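PDB 5WAB: putative beta-glucosidase from Bifidobacterium adolescentis, which hydrolyses beta-glucosidic linkages as a member of glycoside hydrolase family 3, and may also release terminal arabinopyranose from ginsenosides. Local coordinates for residues S19-G24 with Y255-I260; H207-R212 with V240-A245; A641-V646 with V660-G665. All blocks are in the same frame, centred on the assembly; numbering follows the deposited sequence.

Interaction 1: residues S19-G24 with Y255-I260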
loop_
_atom_site.group_PDB
_atom_site.type_symbol
_atom_site.label_atom_id
_atom_site.label_comp_id
_atom_site.label_asym_id
_atom_site.label_seq_id
_atom_site.Cartn_x
_atom_site.Cartn_y
_atom_site.Cartn_z
ATOM N N SER A 19 -9.501 26.631 19.579
ATOM C CA SER A 19 -8.070 26.353 19.519
ATOM C C SER A 19 -7.809 24.879 19.245
ATOM O O SER A 19 -6.815 24.537 18.597
ATOM C CB SER A 19 -7.368 26.785 20.811
ATOM O OG SER A 19 -7.779 26.010 21.920
ATOM N N LEU A 20 -8.693 23.997 19.715
ATOM C CA LEU A 20 -8.499 22.569 19.503
ATOM C C LEU A 20 -8.577 22.179 18.033
ATOM O O LEU A 20 -8.104 21.097 17.668
ATOM C CB LEU A 20 -9.541 21.775 20.292
ATOM C CG LEU A 20 -9.416 21.750 21.810
ATOM C CD1 LEU A 20 -10.523 20.883 22.368
ATOM C CD2 LEU A 20 -8.057 21.230 22.250
ATOM N N THR A 21 -9.156 23.029 17.188
ATOM C CA THR A 21 -9.342 22.712 15.780
ATOM C C THR A 21 -8.101 23.001 14.939
ATOM O O THR A 21 -8.183 22.963 13.701
ATOM C CB THR A 21 -10.558 23.468 15.236
ATOM O OG1 THR A 21 -10.301 24.875 15.240
ATOM C CG2 THR A 21 -11.762 23.192 16.122
ATOM N N SER A 22 -6.971 23.288 15.585
ATOM C CA SER A 22 -5.685 23.434 14.919
ATOM C C SER A 22 -4.596 23.138 15.937
ATOM O O SER A 22 -4.738 23.448 17.121
ATOM C CB SER A 22 -5.496 24.833 14.328
ATOM O OG SER A 22 -5.386 25.796 15.357
ATOM N N GLY A 23 -3.505 22.544 15.462
ATOM C CA GLY A 23 -2.461 22.090 16.361
ATOM C C GLY A 23 -1.820 23.223 17.138
ATOM O O GLY A 23 -1.950 24.404 16.811
ATOM N N GLY A 24 -1.116 22.838 18.204
ATOM C CA GLY A 24 -0.347 23.815 18.958
ATOM C C GLY A 24 0.815 24.366 18.154
ATOM O O GLY A 24 1.029 25.579 18.100
ATOM N N TYR A 255 -2.353 29.948 12.796
ATOM C CA TYR A 255 -2.712 30.942 13.810
ATOM C C TYR A 255 -3.914 31.768 13.353
ATOM O O TYR A 255 -3.902 33.000 13.363
ATOM C CB TYR A 255 -1.507 31.816 14.170
ATOM C CG TYR A 255 -0.411 31.001 14.824
ATOM C CD1 TYR A 255 0.543 30.339 14.061
ATOM C CD2 TYR A 255 -0.358 30.855 16.201
ATOM C CE1 TYR A 255 1.533 29.576 14.658
ATOM C CE2 TYR A 255 0.623 30.090 16.806
ATOM C CZ TYR A 255 1.565 29.455 16.030
ATOM O OH TYR A 255 2.545 28.695 16.631
ATOM N N THR A 256 -4.982 31.056 12.975
ATOM C CA THR A 256 -6.215 31.651 12.479
ATOM C C THR A 256 -7.425 31.074 13.201
ATOM O O THR A 256 -8.525 31.030 12.639
ATOM C CB THR A 256 -6.370 31.449 10.968
ATOM O OG1 THR A 256 -6.181 30.066 10.640
ATOM C CG2 THR A 256 -5.375 32.310 10.184
ATOM N N ASP A 257 -7.245 30.629 14.450
ATOM C CA ASP A 257 -8.383 30.132 15.216
ATOM C C ASP A 257 -9.404 31.224 15.474
ATOM O O ASP A 257 -10.572 30.915 15.729
ATOM C CB ASP A 257 -7.933 29.535 16.546
ATOM C CG ASP A 257 -7.029 28.350 16.375
ATOM O OD1 ASP A 257 -7.035 27.748 15.279
ATOM O OD2 ASP A 257 -6.312 28.018 17.341
ATOM N N ASP A 258 -8.988 32.493 15.418
ATOM C CA ASP A 258 -9.930 33.586 15.620
ATOM C C ASP A 258 -11.045 33.541 14.583
ATOM O O ASP A 258 -12.167 33.988 14.856
ATOM C CB ASP A 258 -9.188 34.928 15.588
ATOM C CG ASP A 258 -8.496 35.199 14.249
ATOM O OD1 ASP A 258 -7.877 34.265 13.694
ATOM O OD2 ASP A 258 -8.542 36.350 13.759
ATOM N N GLN A 259 -10.763 32.984 13.401
ATOM C CA GLN A 259 -11.793 32.829 12.379
ATOM C C GLN A 259 -12.862 31.825 12.796
ATOM O O GLN A 259 -14.039 32.001 12.456
ATOM C CB GLN A 259 -11.155 32.416 11.050
ATOM C CG GLN A 259 -10.130 33.408 10.536
ATOM C CD GLN A 259 -9.435 32.945 9.265
ATOM O OE1 GLN A 259 -9.854 31.980 8.623
ATOM N NE2 GLN A 259 -8.366 33.643 8.891
ATOM N N ILE A 260 -12.483 30.775 13.529
ATOM C CA ILE A 260 -13.486 29.848 14.042
ATOM C C ILE A 260 -14.350 30.533 15.092
ATOM O O ILE A 260 -15.572 30.347 15.127
ATOM C CB ILE A 260 -12.819 28.576 14.601
ATOM C CG1 ILE A 260 -11.900 27.940 13.554
ATOM C CG2 ILE A 260 -13.882 27.590 15.106
ATOM C CD1 ILE A 260 -12.615 27.500 12.275
#
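The carboxylate of Asp257 lies against the turn formed by Ser19 to Ser22, covering the hydroxyl of Ser22 with one oxygen and the backbone of Ser19 with the other. Ser22 OG donates to Asp257 OD1 at 2.6 Å and meets the syn lone pair, the one on the side of the second oxygen. This approach also brings Ser22 OG to 3.1 Å from Asp257 OD2, which is a close neighbour without being the bonded atom. Asp257 OD2 turns to the backbone instead, 3.3 Å from Ser19 CA. The hydroxyl of Ser22 can reach the acid because it sits between its own backbone N and carbonyl carbon (chi1 68°). Asp257 has a second mate as well: Arg239 forms a salt bridge with the same OD1, which would be expected to stabilise the negative charge. Beside this polar centre is a van der Waals contact, in which Ile260 CG1 lies 3.8 Å from the hydroxyl oxygen Thr21 OG1 as the two side chains cross at a slant. The hydroxyl of Thr21 has its own hydrogen bond, to Ala18 O. The general lesson is that a single acidic side chain can join a tight turn to a helical segment distant in sequence. Here a type I beta turn near the N-terminus is joined to segment 255-260, which leads into helix 257-265, in the part of a family 3 glycosidase that carries its TIM-barrel-like N-terminal domain.

Interaction 2: residues H207-R212 with V240-A245; sequences HSAQNR and VASLNA
Ala245, Arg212 and Gln210 carry most of this contact, and the methyl group of Ala245 is its centre. Ala245 CB presses on the backbone of the opposite segment, 3.4 Å from Gln210 C, so a small side chain lets the helix approach a peptide group directly. Arg212 continues the contact along the same helix end. Its CG is anti to the backbone N (chi1 -180°) and the chain stays extended to NE, which lays CB and CG beside Ala245 and carries the guanidinium on to Asn244. There Arg212 NH1 meets Asn244 O at 2.6 Å from the edge of the guanidinium, but the bond is bent and weak. At the backbone, Arg212 CA points its hydrogen at Ala245 O, 3.4 Å away and nearly straight at 165°; that carbonyl also accepts a hydrogen bond from Thr216. Gln210, extended beyond CG, runs along Ala241, with Gln210 CG 3.7 Å from Ala241 CB. Between these packing points, Ser242 CA makes a C-H...O contact of 3.3 Å with Ala209 O, while the Ser242 hydroxyl bonds to the carboxylate of Asp236 and the carbonyl O of Asp238. Thus helix 239-245 lies against the 3-10 turn 208-210 and the start of helix 212-222, which Asn211 N-caps; Cys198 of strand 195-198 touches Ala209, and helix 271-292 packs on Leu243 and Asn244.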
loop_
_atom_site.group_PDB
_atom_site.type_symbol
_atom_site.label_atom_id
_atom_site.label_comp_id
_atom_site.label_asym_id
_atom_site.label_seq_id
_atom_site.Cartn_x
_atom_site.Cartn_y
_atom_site.Cartn_z
ATOM N N HIS A 207 -11.483 20.610 -2.940
ATOM C CA HIS A 207 -10.359 20.156 -2.131
ATOM C C HIS A 207 -10.864 19.227 -1.033
ATOM O O HIS A 207 -11.942 19.435 -0.470
ATOM C CB HIS A 207 -9.632 21.345 -1.503
ATOM C CG HIS A 207 -8.592 21.964 -2.385
ATOM N ND1 HIS A 207 -7.429 21.315 -2.740
ATOM C CD2 HIS A 207 -8.537 23.181 -2.976
ATOM C CE1 HIS A 207 -6.704 22.104 -3.513
ATOM N NE2 HIS A 207 -7.356 23.242 -3.674
ATOM N N SER A 208 -10.078 18.195 -0.725
ATOM C CA SER A 208 -10.535 17.209 0.247
ATOM C C SER A 208 -10.758 17.835 1.619
ATOM O O SER A 208 -11.680 17.434 2.340
ATOM C CB SER A 208 -9.536 16.051 0.335
ATOM O OG SER A 208 -9.343 15.436 -0.935
ATOM N N ALA A 209 -9.943 18.826 1.993
ATOM C CA ALA A 209 -10.072 19.458 3.300
ATOM C C ALA A 209 -11.388 20.197 3.462
ATOM O O ALA A 209 -11.772 20.524 4.589
ATOM C CB ALA A 209 -8.906 20.423 3.525
ATOM N N GLN A 210 -12.100 20.409 2.361
ATOM C CA GLN A 210 -13.285 21.248 2.277
ATOM C C GLN A 210 -14.484 20.464 1.758
ATOM O O GLN A 210 -15.543 21.048 1.510
ATOM C CB GLN A 210 -12.950 22.421 1.353
ATOM C CG GLN A 210 -13.875 23.598 1.315
ATOM C CD GLN A 210 -13.253 24.723 0.525
ATOM O OE1 GLN A 210 -12.048 24.933 0.596
ATOM N NE2 GLN A 210 -14.057 25.433 -0.251
ATOM N N ASN A 211 -14.339 19.153 1.600
ATOM C CA ASN A 211 -15.308 18.310 0.906
ATOM C C ASN A 211 -16.217 17.671 1.952
ATOM O O ASN A 211 -15.864 16.655 2.557
ATOM C CB ASN A 211 -14.576 17.260 0.073
ATOM C CG ASN A 211 -15.453 16.619 -0.983
ATOM O OD1 ASN A 211 -16.679 16.567 -0.849
ATOM N ND2 ASN A 211 -14.822 16.100 -2.034
ATOM N N ARG A 212 -17.392 18.264 2.164
ATOM C CA ARG A 212 -18.302 17.730 3.173
ATOM C C ARG A 212 -18.839 16.362 2.768
ATOM O O ARG A 212 -19.022 15.483 3.620
ATOM C CB ARG A 212 -19.459 18.700 3.415
ATOM C CG ARG A 212 -20.442 18.208 4.454
ATOM C CD ARG A 212 -21.404 19.299 4.865
ATOM N NE ARG A 212 -22.420 18.793 5.778
ATOM C CZ ARG A 212 -22.251 18.678 7.096
ATOM N NH1 ARG A 212 -21.100 19.033 7.660
ATOM N NH2 ARG A 212 -23.234 18.210 7.856
ATOM N N VAL A 240 -13.141 28.127 8.034
ATOM C CA VAL A 240 -14.557 27.903 8.304
ATOM C C VAL A 240 -15.104 26.798 7.410
ATOM O O VAL A 240 -15.818 25.900 7.878
ATOM C CB VAL A 240 -15.348 29.214 8.128
ATOM C CG1 VAL A 240 -16.823 28.991 8.410
ATOM C CG2 VAL A 240 -14.790 30.280 9.033
ATOM N N ALA A 241 -14.757 26.827 6.120
ATOM C CA ALA A 241 -15.274 25.821 5.197
ATOM C C ALA A 241 -14.794 24.424 5.568
ATOM O O ALA A 241 -15.572 23.463 5.525
ATOM C CB ALA A 241 -14.872 26.165 3.765
ATOM N N SER A 242 -13.521 24.294 5.951
ATOM C CA SER A 242 -12.993 22.985 6.327
ATOM C C SER A 242 -13.691 22.440 7.564
ATOM O O SER A 242 -14.051 21.259 7.610
ATOM C CB SER A 242 -11.483 23.065 6.557
ATOM O OG SER A 242 -10.799 23.381 5.356
ATOM N N LEU A 243 -13.886 23.282 8.582
ATOM C CA LEU A 243 -14.547 22.817 9.794
ATOM C C LEU A 243 -15.967 22.357 9.501
ATOM O O LEU A 243 -16.411 21.322 10.014
ATOM C CB LEU A 243 -14.564 23.920 10.849
ATOM C CG LEU A 243 -14.917 23.389 12.239
ATOM C CD1 LEU A 243 -13.654 22.997 13.004
ATOM C CD2 LEU A 243 -15.758 24.375 13.017
ATOM N N ASN A 244 -16.696 23.112 8.671
ATOM C CA ASN A 244 -18.058 22.725 8.325
ATOM C C ASN A 244 -18.083 21.452 7.497
ATOM O O ASN A 244 -19.060 20.700 7.552
ATOM C CB ASN A 244 -18.758 23.861 7.583
ATOM C CG ASN A 244 -19.231 24.964 8.513
ATOM O OD1 ASN A 244 -19.478 24.729 9.697
ATOM N ND2 ASN A 244 -19.357 26.178 7.983
ATOM N N ALA A 245 -17.026 21.184 6.736
ATOM C CA ALA A 245 -16.986 19.961 5.946
ATOM C C ALA A 245 -16.726 18.731 6.804
ATOM O O ALA A 245 -17.042 17.616 6.373
ATOM C CB ALA A 245 -15.915 20.070 4.858
#

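Interaction 3: residues A641-V646 with V660-G665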
loop_
_atom_site.group_PDB
_atom_site.type_symbol
_atom_site.label_atom_id
_atom_site.label_comp_id
_atom_site.label_asym_id
_atom_site.label_seq_id
_atom_site.Cartn_x
_atom_site.Cartn_y
_atom_site.Cartn_z
ATOM N N ALA A 641 -28.109 -10.709 -10.695
ATOM C CA ALA A 641 -28.372 -12.136 -10.829
ATOM C C ALA A 641 -27.601 -12.715 -12.005
ATOM O O ALA A 641 -27.475 -12.084 -13.058
ATOM C CB ALA A 641 -29.863 -12.392 -11.018
ATOM N N GLY A 642 -27.067 -13.908 -11.814
ATOM C CA GLY A 642 -26.375 -14.606 -12.874
ATOM C C GLY A 642 -25.224 -15.421 -12.319
ATOM O O GLY A 642 -25.090 -15.611 -11.114
ATOM N N GLU A 643 -24.378 -15.883 -13.234
ATOM C CA GLU A 643 -23.270 -16.753 -12.878
ATOM C C GLU A 643 -22.010 -15.937 -12.626
ATOM O O GLU A 643 -21.732 -14.956 -13.323
ATOM C CB GLU A 643 -23.028 -17.782 -13.978
ATOM C CG GLU A 643 -24.278 -18.548 -14.348
ATOM C CD GLU A 643 -24.013 -19.626 -15.365
ATOM O OE1 GLU A 643 -23.123 -19.419 -16.210
ATOM O OE2 GLU A 643 -24.720 -20.655 -15.349
ATOM N N TYR A 644 -21.256 -16.350 -11.616
ATOM C CA TYR A 644 -19.985 -15.737 -11.267
ATOM C C TYR A 644 -18.956 -16.845 -11.150
ATOM O O TYR A 644 -19.201 -17.853 -10.481
ATOM C CB TYR A 644 -20.068 -14.959 -9.949
ATOM C CG TYR A 644 -21.008 -13.777 -9.972
ATOM C CD1 TYR A 644 -22.377 -13.948 -9.831
ATOM C CD2 TYR A 644 -20.526 -12.484 -10.126
ATOM C CE1 TYR A 644 -23.237 -12.872 -9.847
ATOM C CE2 TYR A 644 -21.381 -11.400 -10.141
ATOM C CZ TYR A 644 -22.734 -11.606 -10.000
ATOM O OH TYR A 644 -23.595 -10.539 -10.018
ATOM N N THR A 645 -17.811 -16.662 -11.795
ATOM C CA THR A 645 -16.751 -17.658 -11.759
ATOM C C THR A 645 -15.788 -17.319 -10.630
ATOM O O THR A 645 -15.262 -16.202 -10.569
ATOM C CB THR A 645 -16.003 -17.723 -13.090
ATOM O OG1 THR A 645 -16.873 -18.217 -14.115
ATOM C CG2 THR A 645 -14.813 -18.654 -12.966
ATOM N N VAL A 646 -15.591 -18.266 -9.720
ATOM C CA VAL A 646 -14.612 -18.137 -8.650
ATOM C C VAL A 646 -13.331 -18.819 -9.109
ATOM O O VAL A 646 -13.344 -20.006 -9.458
ATOM C CB VAL A 646 -15.126 -18.746 -7.338
ATOM C CG1 VAL A 646 -14.076 -18.615 -6.257
ATOM C CG2 VAL A 646 -16.414 -18.065 -6.915
ATOM N N VAL A 660 -18.172 -22.375 -10.908
ATOM C CA VAL A 660 -19.209 -21.403 -11.227
ATOM C C VAL A 660 -20.274 -21.443 -10.142
ATOM O O VAL A 660 -20.735 -22.522 -9.750
ATOM C CB VAL A 660 -19.819 -21.681 -12.612
ATOM C CG1 VAL A 660 -20.979 -20.734 -12.891
ATOM C CG2 VAL A 660 -18.755 -21.569 -13.691
ATOM N N VAL A 661 -20.647 -20.270 -9.637
ATOM C CA VAL A 661 -21.781 -20.138 -8.735
ATOM C C VAL A 661 -22.800 -19.212 -9.378
ATOM O O VAL A 661 -22.453 -18.276 -10.108
ATOM C CB VAL A 661 -21.365 -19.622 -7.343
ATOM C CG1 VAL A 661 -20.443 -20.611 -6.694
ATOM C CG2 VAL A 661 -20.688 -18.267 -7.449
ATOM N N THR A 662 -24.070 -19.489 -9.108
ATOM C CA THR A 662 -25.184 -18.702 -9.621
ATOM C C THR A 662 -25.856 -17.989 -8.450
ATOM O O THR A 662 -26.324 -18.637 -7.508
ATOM C CB THR A 662 -26.177 -19.599 -10.358
ATOM O OG1 THR A 662 -25.484 -20.334 -11.375
ATOM C CG2 THR A 662 -27.272 -18.763 -11.009
ATOM N N LEU A 663 -25.879 -16.663 -8.496
ATOM C CA LEU A 663 -26.461 -15.860 -7.433
ATOM C C LEU A 663 -27.842 -15.348 -7.833
ATOM O O LEU A 663 -28.182 -15.277 -9.013
ATOM C CB LEU A 663 -25.545 -14.687 -7.087
ATOM C CG LEU A 663 -24.107 -15.059 -6.741
ATOM C CD1 LEU A 663 -23.355 -13.817 -6.299
ATOM C CD2 LEU A 663 -24.053 -16.143 -5.676
ATOM N N ASP A 664 -28.645 -14.996 -6.820
ATOM C CA ASP A 664 -30.023 -14.572 -7.060
ATOM C C ASP A 664 -30.149 -13.102 -7.438
ATOM O O ASP A 664 -31.166 -12.718 -8.022
ATOM C CB ASP A 664 -30.899 -14.810 -5.828
ATOM C CG ASP A 664 -30.807 -16.219 -5.298
ATOM O OD1 ASP A 664 -30.350 -17.117 -6.039
ATOM O OD2 ASP A 664 -31.228 -16.431 -4.141
ATOM N N GLY A 665 -29.153 -12.282 -7.137
ATOM C CA GLY A 665 -29.350 -10.838 -7.195
ATOM C C GLY A 665 -29.953 -10.296 -5.913
ATOM O O GLY A 665 -30.674 -10.982 -5.186
HETATM O O HOH W 1 -27.067 -20.536 -13.958
#
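Tyr644 and Leu663 both place CG anti to their own carbonyl carbon, with chi1 of -64° and -54°; the strand register puts the two residues on one face, and these matching torsions turn the ring and the isobutyl group toward each other, so that they cross at about a right angle. Leu663 CD1 comes to 3.7 Å from Tyr644 CD1, meeting the ring obliquely. Val661 adds to this apolar face: its CG2 stands between its backbone N and carbonyl carbon, close to Tyr644 O and turned to Val646 CG2. An alanine in place of Tyr644 would probably open a gap beside Leu663 and Phe627 and leave Glu640 O without the phenol that now donates to it, although the strand pairing itself could persist.

That pairing is antiparallel. Tyr644 and Val661 form a hydrogen-bonded pair, Tyr644 N to Val661 O at 2.7 Å and Val661 N to Tyr644 O at 2.9 Å. Gly642 and Leu663 form the next such pair, with Leu663 N bound firmly to Gly642 O at 2.9 Å and the return bond from Gly642 N weak. At the backbone angles of Gly642, a CB would be jammed against the carbonyl O of Ala641. The other face is more polar: Glu643 and Thr662 lie side by side, and a water joins Glu643 OE2, at 2.7 Å, to Thr662 OG1, at 3.0 Å.

The two strand segments run at 146° to each other, belonging to a twisted beta hairpin in the fibronectin type III-like domain. Strand 642-648 lies between strands 654-663 and 580-590, and strand 654-663 is outermost in this antiparallel sheet. Val558 of strand 551-560 packs against Val646 and Val661, while Val639 of strand 636-639 touches Tyr644 and Leu663, and Phe627 meets the Tyr644 ring edge-to-face.

Interactions 1 and 2 form one neighbourhood, with centres 15 Å apart, while interaction 3 belongs to a different domain. The first two meet directly: Thr21 CG2 of interaction 1 packs 3.7 Å from Leu243 CD1 of interaction 2, and Ile260 touches the same leucine. Helix 239-245 therefore has segment 19-24 and helix 257-265 on one flank and segment 207-212 on another. Interaction 3 is centred about 53 Å from interaction 1 and 41 Å from interaction 2, with nearest atoms about 29 Å apart in the latter case. Together they illustrate a modular enzyme, in which a barrel-like domain and a fibronectin type III-like domain each hold their own local contacts.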